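Side-chain contacts in Lin2722 protein (Listeria innocua, PDB 3DS8), which is of unknown function but belongs to the alpha/beta-hydrolase clan and is probably a serine hydrolase: residues A[6-11]-A[20-25]; A[35-40]-A[89-94]; A[104-109]-A[159-164]. All blocks are in the same frame, centred on the assembly; numbering follows the deposited sequence.

Contact 1 of 3, residues A[6-11]-A[20-25]; sequences IILIHG and DKMADQ. With SO4 (sulfate ion), chain C.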
# COMPACT_ATOMS: atom_id res chain seq x y z
N ILE A 6 -4.70 -6.35 -8.95
CA ILE A 6 -4.61 -5.35 -7.90
C ILE A 6 -4.86 -6.05 -6.56
O ILE A 6 -5.96 -6.54 -6.32
CB ILE A 6 -5.65 -4.26 -8.09
CG1 ILE A 6 -5.51 -3.58 -9.47
CG2 ILE A 6 -5.60 -3.30 -6.83
CD1 ILE A 6 -6.76 -2.77 -9.86
N ILE A 7 -3.83 -6.16 -5.73
CA ILE A 7 -3.96 -6.76 -4.40
C ILE A 7 -4.39 -5.69 -3.38
O ILE A 7 -3.77 -4.62 -3.28
CB ILE A 7 -2.70 -7.50 -3.97
CG1 ILE A 7 -2.95 -8.33 -2.71
CG2 ILE A 7 -1.55 -6.61 -3.63
CD1 ILE A 7 -1.97 -9.44 -2.58
N LEU A 8 -5.43 -5.99 -2.63
CA LEU A 8 -5.96 -5.11 -1.56
C LEU A 8 -5.64 -5.74 -0.22
O LEU A 8 -6.03 -6.88 0.09
CB LEU A 8 -7.47 -4.93 -1.67
CG LEU A 8 -7.94 -4.38 -3.02
CD1 LEU A 8 -9.50 -4.29 -3.03
CD2 LEU A 8 -7.24 -3.06 -3.41
N ILE A 9 -4.95 -4.97 0.62
CA ILE A 9 -4.48 -5.46 1.93
C ILE A 9 -4.98 -4.56 3.06
O ILE A 9 -4.74 -3.35 3.04
CB ILE A 9 -2.96 -5.61 2.01
CG1 ILE A 9 -2.46 -6.48 0.87
CG2 ILE A 9 -2.57 -6.20 3.36
CD1 ILE A 9 -0.98 -6.80 0.91
N HIS A 10 -5.64 -5.19 4.02
CA HIS A 10 -6.20 -4.54 5.20
C HIS A 10 -5.13 -4.05 6.18
O HIS A 10 -3.94 -4.39 6.06
CB HIS A 10 -7.18 -5.52 5.90
CG HIS A 10 -6.54 -6.80 6.35
ND1 HIS A 10 -5.83 -6.90 7.52
CD2 HIS A 10 -6.47 -8.01 5.75
CE1 HIS A 10 -5.40 -8.15 7.66
NE2 HIS A 10 -5.78 -8.84 6.60
N GLY A 11 -5.59 -3.26 7.15
CA GLY A 11 -4.83 -2.81 8.31
C GLY A 11 -4.92 -3.81 9.43
O GLY A 11 -5.64 -4.83 9.34
N ASP A 20 -13.53 -3.57 0.84
CA ASP A 20 -14.67 -3.79 -0.05
C ASP A 20 -15.32 -2.51 -0.57
O ASP A 20 -15.93 -2.54 -1.65
CB ASP A 20 -15.74 -4.68 0.59
CG ASP A 20 -15.41 -6.19 0.48
OD1 ASP A 20 -14.43 -6.61 -0.19
OD2 ASP A 20 -16.18 -6.97 1.04
N LYS A 21 -15.22 -1.39 0.14
CA LYS A 21 -15.86 -0.19 -0.41
C LYS A 21 -15.13 0.17 -1.70
O LYS A 21 -15.76 0.39 -2.76
CB LYS A 21 -15.89 0.96 0.56
CG LYS A 21 -16.66 2.17 0.03
CD LYS A 21 -16.64 3.33 0.99
CE LYS A 21 -17.44 4.55 0.49
NZ LYS A 21 -17.39 5.72 1.43
N MSE A 22 -13.82 0.25 -1.59
CA MSE A 22 -12.95 0.47 -2.75
C MSE A 22 -13.15 -0.56 -3.85
O MSE A 22 -13.36 -0.22 -5.02
CB MSE A 22 -11.49 0.43 -2.32
CG MSE A 22 -10.58 0.70 -3.47
SE MSE A 22 -8.77 0.71 -2.77
CE MSE A 22 -8.84 2.44 -1.78
N ALA A 23 -13.09 -1.84 -3.48
CA ALA A 23 -13.26 -2.89 -4.47
C ALA A 23 -14.58 -2.80 -5.21
O ALA A 23 -14.64 -2.97 -6.44
CB ALA A 23 -13.06 -4.26 -3.84
N ASP A 24 -15.66 -2.56 -4.47
CA ASP A 24 -16.99 -2.47 -5.06
C ASP A 24 -17.07 -1.28 -6.03
O ASP A 24 -17.68 -1.38 -7.07
CB ASP A 24 -18.09 -2.33 -3.98
CG ASP A 24 -18.38 -3.66 -3.25
OD1 ASP A 24 -17.85 -4.73 -3.65
OD2 ASP A 24 -19.18 -3.61 -2.26
N GLN A 25 -16.45 -0.15 -5.67
CA GLN A 25 -16.41 0.98 -6.57
C GLN A 25 -15.63 0.64 -7.88
O GLN A 25 -16.08 0.95 -8.98
CB GLN A 25 -15.85 2.22 -5.88
CG GLN A 25 -16.89 2.93 -5.03
CD GLN A 25 -16.39 4.27 -4.50
OE1 GLN A 25 -16.19 4.39 -3.29
NE2 GLN A 25 -16.13 5.22 -5.37
S SO4 C . -9.01 -2.11 8.38
O1 SO4 C . -8.42 -2.19 7.17
O2 SO4 C . -9.25 -0.71 8.84
O3 SO4 C . -10.33 -2.77 8.35
O4 SO4 C . -8.14 -2.75 9.42
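Leu8, on strand 6-9, lays the two branches of its side chain against Met22 and Ala23 of helix 20-30. From its CA the side chain heads for the helix at once, and with CG anti to the carbonyl carbon (chi1 -56°) the fork is presented to the helix surface. The contact across the two segments is made by the methyl groups beyond CG. CD1 rests on the CB of Ala23 at 3.7 Å, the tighter half of the contact. CD2 meets the selenium of Met22, a selenomethionine, with 4.1 Å between Leu8 CD2 and Met22 SE. The chain of Met22 leaves the helix extended and bends only at its last torsion (chi3 -72°), and the two side chains cross at a slant. All three residues are buried, and Leu8 also touches Ile61 of the adjacent strand.

Strand 6-9 lies inside the mostly parallel sheet of an alpha/beta hydrolase fold, with helix 20-30 packed over one face. At its end the strand passes into His10-Gly11, a His-Gly pair placed as in many lipases, where this loop borders the oxyanion hole; a similar place here is an inference. A sulfate, probably from the crystallisation liquor, sits at the turn. Gly11 N donates to the sulfate O1 over 3.0 Å in a nearly straight bond (172°), while Ser18 holds the same ion. His10 ND1 reaches Gly11 O at 2.8 Å, the acceptor lying in the imidazole plane although the donor stands above the carbonyl plane. His10 NE2 is hydrogen-bonded to Phe66 N, a second tether fixing the rotation of the ring. At the start of the helix, Asp20 OD1 forms a salt bridge with Lys63 of strand 61-66, which ties the helix to the sheet a second time.

Contact 2 of 3, residues A[35-40]-A[89-94]; sequences EALTMT and SRYGFT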
# COMPACT_ATOMS: atom_id res chain seq x y z
N GLU A 35 -13.34 -8.83 -12.24
CA GLU A 35 -13.31 -10.11 -11.52
C GLU A 35 -12.48 -9.96 -10.25
O GLU A 35 -11.60 -9.10 -10.16
CB GLU A 35 -12.71 -11.25 -12.35
CG GLU A 35 -13.40 -11.56 -13.65
CD GLU A 35 -12.77 -12.74 -14.41
OE1 GLU A 35 -12.15 -13.61 -13.78
OE2 GLU A 35 -12.95 -12.83 -15.64
N ALA A 36 -12.79 -10.81 -9.26
CA ALA A 36 -12.05 -10.81 -8.00
C ALA A 36 -11.87 -12.23 -7.47
O ALA A 36 -12.65 -13.12 -7.77
CB ALA A 36 -12.72 -9.98 -6.94
N LEU A 37 -10.82 -12.37 -6.69
CA LEU A 37 -10.47 -13.59 -5.98
C LEU A 37 -10.21 -13.18 -4.51
O LEU A 37 -9.74 -12.07 -4.25
CB LEU A 37 -9.21 -14.15 -6.64
CG LEU A 37 -8.55 -15.42 -6.22
CD1 LEU A 37 -7.53 -15.86 -7.29
CD2 LEU A 37 -7.93 -15.13 -4.96
N THR A 38 -10.58 -14.03 -3.54
CA THR A 38 -10.18 -13.80 -2.15
C THR A 38 -9.10 -14.80 -1.79
O THR A 38 -9.22 -15.98 -2.09
CB THR A 38 -11.39 -13.88 -1.19
OG1 THR A 38 -12.26 -12.77 -1.45
CG2 THR A 38 -10.95 -13.85 0.30
N MSE A 39 -8.02 -14.33 -1.16
CA MSE A 39 -6.94 -15.21 -0.75
C MSE A 39 -6.64 -14.92 0.69
O MSE A 39 -6.57 -13.78 1.08
CB MSE A 39 -5.63 -14.95 -1.48
CG MSE A 39 -5.56 -15.40 -2.87
SE MSE A 39 -3.65 -15.26 -3.44
CE MSE A 39 -2.89 -16.73 -2.54
N THR A 40 -6.40 -15.97 1.48
CA THR A 40 -6.02 -15.73 2.85
C THR A 40 -4.84 -16.63 3.22
O THR A 40 -4.65 -17.70 2.63
CB THR A 40 -7.22 -15.98 3.75
OG1 THR A 40 -7.71 -17.28 3.52
CG2 THR A 40 -8.39 -14.98 3.45
N SER A 89 2.29 -19.05 -9.52
CA SER A 89 2.28 -20.42 -10.00
C SER A 89 0.99 -20.77 -10.70
O SER A 89 1.01 -21.39 -11.78
CB SER A 89 2.54 -21.41 -8.87
OG SER A 89 2.66 -22.70 -9.41
N ARG A 90 -0.14 -20.40 -10.09
CA ARG A 90 -1.48 -20.66 -10.65
C ARG A 90 -1.77 -19.85 -11.91
O ARG A 90 -2.28 -20.43 -12.88
CB ARG A 90 -2.56 -20.38 -9.59
CG ARG A 90 -3.99 -20.63 -10.05
CD ARG A 90 -5.05 -20.39 -8.95
NE ARG A 90 -6.33 -21.01 -9.33
CZ ARG A 90 -7.54 -20.74 -8.82
NH1 ARG A 90 -7.74 -19.81 -7.90
NH2 ARG A 90 -8.57 -21.43 -9.28
N TYR A 91 -1.48 -18.55 -11.92
CA TYR A 91 -1.92 -17.67 -12.99
C TYR A 91 -0.81 -17.01 -13.82
O TYR A 91 -1.12 -16.40 -14.84
CB TYR A 91 -2.81 -16.55 -12.45
CG TYR A 91 -4.12 -17.02 -11.87
CD1 TYR A 91 -5.13 -17.48 -12.68
CD2 TYR A 91 -4.33 -17.02 -10.50
CE1 TYR A 91 -6.34 -17.92 -12.16
CE2 TYR A 91 -5.55 -17.44 -9.96
CZ TYR A 91 -6.54 -17.88 -10.80
OH TYR A 91 -7.74 -18.30 -10.29
N GLY A 92 0.43 -17.02 -13.34
CA GLY A 92 1.54 -16.50 -14.15
C GLY A 92 1.83 -14.99 -14.16
O GLY A 92 2.76 -14.56 -14.84
N PHE A 93 1.10 -14.21 -13.35
CA PHE A 93 1.21 -12.76 -13.34
C PHE A 93 2.64 -12.35 -13.08
O PHE A 93 3.21 -12.71 -12.06
CB PHE A 93 0.37 -12.14 -12.22
CG PHE A 93 -1.10 -12.49 -12.24
CD1 PHE A 93 -1.87 -12.27 -13.38
CD2 PHE A 93 -1.72 -13.01 -11.12
CE1 PHE A 93 -3.25 -12.57 -13.38
CE2 PHE A 93 -3.10 -13.30 -11.11
CZ PHE A 93 -3.85 -13.10 -12.26
N THR A 94 3.22 -11.55 -13.96
CA THR A 94 4.60 -11.12 -13.72
C THR A 94 4.69 -9.81 -12.92
O THR A 94 5.74 -9.53 -12.34
CB THR A 94 5.35 -10.97 -15.02
OG1 THR A 94 4.63 -10.07 -15.85
CG2 THR A 94 5.47 -12.33 -15.73
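Leu37, on strand 36-42, reaches out to meet Tyr91 and Arg90 at the end of helix 73-91, joining an outlying part of the alpha/beta-hydrolase sheet to one of the helices that flank it. The backbones stay well apart, with 11.8 Å between Leu37 CA and Tyr91 CA, and the side chains of Leu37 and Tyr91 bridge the gap from opposite directions.

The close part is a single methyl group against the phenol. CG of Leu37 stands anti to the backbone N (chi1 -179°), and from there CD1 comes within 3.7 Å of Tyr91 CE2 and 3.9 Å of Tyr91 OH, approaching the ring obliquely. Leu37 is buried and also packs on Ile62 of the neighbouring strand 61-66.

Arg90 makes the looser, partly exposed side. Its extended chain brings NH1 only to 4.0 Å from Leu37 CD1, and little surface is buried there. The chain runs alongside Tyr91: Arg90 CG lies over one face of the ring near its rim, and the guanidinium has Tyr91 CZ over one of its own faces. Arg90 NH1 is bonded to Gly51 O and Tyr91 OH to Leu53 N, which ties both side chains to the loop that follows the outermost strand, 46-50.

Tyr91 is the last helical residue; Gly92 leaves the helix with a positive phi (84°), at which a side chain would be jammed against the preceding carbonyl O. The buried ring of Phe93 then receives Tyr91 CB over one face, 3.5 Å above the ring plane and offset toward the rim.

Contact 3 of 3, residues A[104-109]-A[159-164]; sequences GGLALT and DYFIKN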
# COMPACT_ATOMS: atom_id res chain seq x y z
N GLY A 104 -1.03 -2.70 6.19
CA GLY A 104 -1.01 -3.31 4.84
C GLY A 104 -0.12 -2.61 3.87
O GLY A 104 0.56 -3.25 3.04
N GLY A 105 -0.11 -1.28 3.93
CA GLY A 105 0.87 -0.50 3.14
C GLY A 105 2.31 -0.72 3.54
O GLY A 105 3.20 -0.76 2.68
N LEU A 106 2.58 -0.94 4.83
CA LEU A 106 3.92 -1.28 5.30
C LEU A 106 4.37 -2.66 4.79
O LEU A 106 5.50 -2.83 4.37
CB LEU A 106 4.04 -1.21 6.81
CG LEU A 106 3.68 0.12 7.49
CD1 LEU A 106 3.77 0.02 9.02
CD2 LEU A 106 4.58 1.20 6.90
N ALA A 107 3.47 -3.63 4.82
CA ALA A 107 3.75 -4.96 4.27
C ALA A 107 4.12 -4.89 2.79
O ALA A 107 5.12 -5.51 2.35
CB ALA A 107 2.54 -5.90 4.51
N LEU A 108 3.40 -4.09 2.02
CA LEU A 108 3.76 -3.90 0.63
C LEU A 108 5.13 -3.26 0.44
O LEU A 108 5.78 -3.50 -0.56
CB LEU A 108 2.68 -3.08 -0.09
CG LEU A 108 1.32 -3.74 -0.33
CD1 LEU A 108 0.28 -2.71 -0.83
CD2 LEU A 108 1.46 -4.93 -1.31
N THR A 109 5.51 -2.35 1.34
CA THR A 109 6.78 -1.65 1.25
C THR A 109 7.96 -2.61 1.55
O THR A 109 8.95 -2.67 0.80
CB THR A 109 6.79 -0.45 2.19
OG1 THR A 109 5.71 0.42 1.83
CG2 THR A 109 8.14 0.33 2.14
N ASP A 159 14.77 2.96 9.50
CA ASP A 159 16.16 2.70 9.18
C ASP A 159 16.27 1.60 8.10
O ASP A 159 17.09 1.68 7.20
CB ASP A 159 16.96 2.27 10.44
CG ASP A 159 17.16 3.39 11.48
OD1 ASP A 159 17.05 4.60 11.15
OD2 ASP A 159 17.47 3.03 12.64
N TYR A 160 15.44 0.56 8.23
CA TYR A 160 15.44 -0.54 7.29
C TYR A 160 15.02 -0.04 5.90
O TYR A 160 15.67 -0.33 4.91
CB TYR A 160 14.45 -1.65 7.75
CG TYR A 160 14.47 -2.88 6.84
CD1 TYR A 160 15.21 -4.00 7.19
CD2 TYR A 160 13.71 -2.92 5.68
CE1 TYR A 160 15.23 -5.11 6.36
CE2 TYR A 160 13.73 -4.01 4.86
CZ TYR A 160 14.49 -5.10 5.21
OH TYR A 160 14.52 -6.23 4.41
N PHE A 161 13.92 0.70 5.86
CA PHE A 161 13.38 1.22 4.58
C PHE A 161 14.41 2.11 3.86
O PHE A 161 14.60 2.01 2.64
CB PHE A 161 12.09 2.01 4.79
CG PHE A 161 10.89 1.18 5.20
CD1 PHE A 161 10.73 -0.15 4.81
CD2 PHE A 161 9.92 1.76 6.00
CE1 PHE A 161 9.61 -0.88 5.18
CE2 PHE A 161 8.74 1.04 6.37
CZ PHE A 161 8.59 -0.27 5.98
N ILE A 162 15.09 2.95 4.62
CA ILE A 162 16.16 3.78 4.08
C ILE A 162 17.34 2.98 3.57
O ILE A 162 17.83 3.21 2.46
CB ILE A 162 16.63 4.83 5.11
CG1 ILE A 162 15.51 5.86 5.32
CG2 ILE A 162 17.95 5.51 4.62
CD1 ILE A 162 15.65 6.76 6.54
N LYS A 163 17.79 2.02 4.38
CA LYS A 163 18.93 1.17 4.02
C LYS A 163 18.66 0.39 2.73
O LYS A 163 19.54 0.26 1.89
CB LYS A 163 19.25 0.20 5.18
CG LYS A 163 20.32 -0.84 4.89
CD LYS A 163 20.70 -1.61 6.14
CE LYS A 163 21.77 -2.66 5.90
NZ LYS A 163 21.18 -3.98 5.61
N ASN A 164 17.44 -0.08 2.57
CA ASN A 164 17.13 -0.98 1.47
C ASN A 164 16.42 -0.31 0.32
O ASN A 164 15.95 -0.98 -0.58
CB ASN A 164 16.35 -2.16 2.02
CG ASN A 164 17.20 -3.04 2.91
OD1 ASN A 164 17.04 -3.08 4.14
ND2 ASN A 164 18.18 -3.67 2.31
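Helices 103-114 and 156-163 come closest, within these segments, at Thr109 and Phe161, whose CA atoms are 7.9 Å apart. Phe161 spans this distance with its side chain, which those of Thr109 and Leu106, one turn earlier, cross at about a right angle. The methyl of Thr109 sits over one face in a CH-pi contact: CG2 is 3.8 Å from the centroid of the Phe161 ring and 20° off the ring normal, shifted toward CE1. Leu106 adds a looser, oblique touch, its CD2 4.2 Å from Phe161 CE2.

At chi1 -59° OG1 of Thr109 lies beside the backbone N and CG2 anti to it; the hydroxyl thereby swings back to its own helix and donates to Gly105 O, at 2.9 Å from Thr109 OG1, and CG2 faces the ring. Gly105 O also accepts the helical bond from Thr109 N, the two donors arriving from opposite faces of the carbonyl plane.

Phe161 further meets the rings of Tyr110 and Phe202. Gly104, in the first turn of helix 103-114, completes a Gly-X-Ser-X-Gly sequence consistent with a nucleophile elbow; helix 156-163 thus packs on the helix that leads away from this probable elbow. Since the hydroxyl is engaged within its helix, Thr109 and Leu106 turn aliphatic carbon to the ring, and the contact between these segments probably rests on dispersion and CH-pi attraction.

Overall arrangement
The three contacts follow one another along the chain, each closing before the next opens. Contacts 1 and 2 both reach the same sheet, their centres 15 Å apart and nearest atoms about 6 Å apart; helix 20-30 of the first leads directly into strand 36-42 of the second. Contact 3 lies on the other side of the chain's centre from contact 1, about 21 Å away between centres, yet the two touch: Ile9 CG2 is 3.6 Å from Gly104 CA. The strand ending in the sulfate-binding turn thus packs on the helix of the probable nucleophile elbow. Contact 2, about 24 Å from contact 3 between centres, is remote from that region.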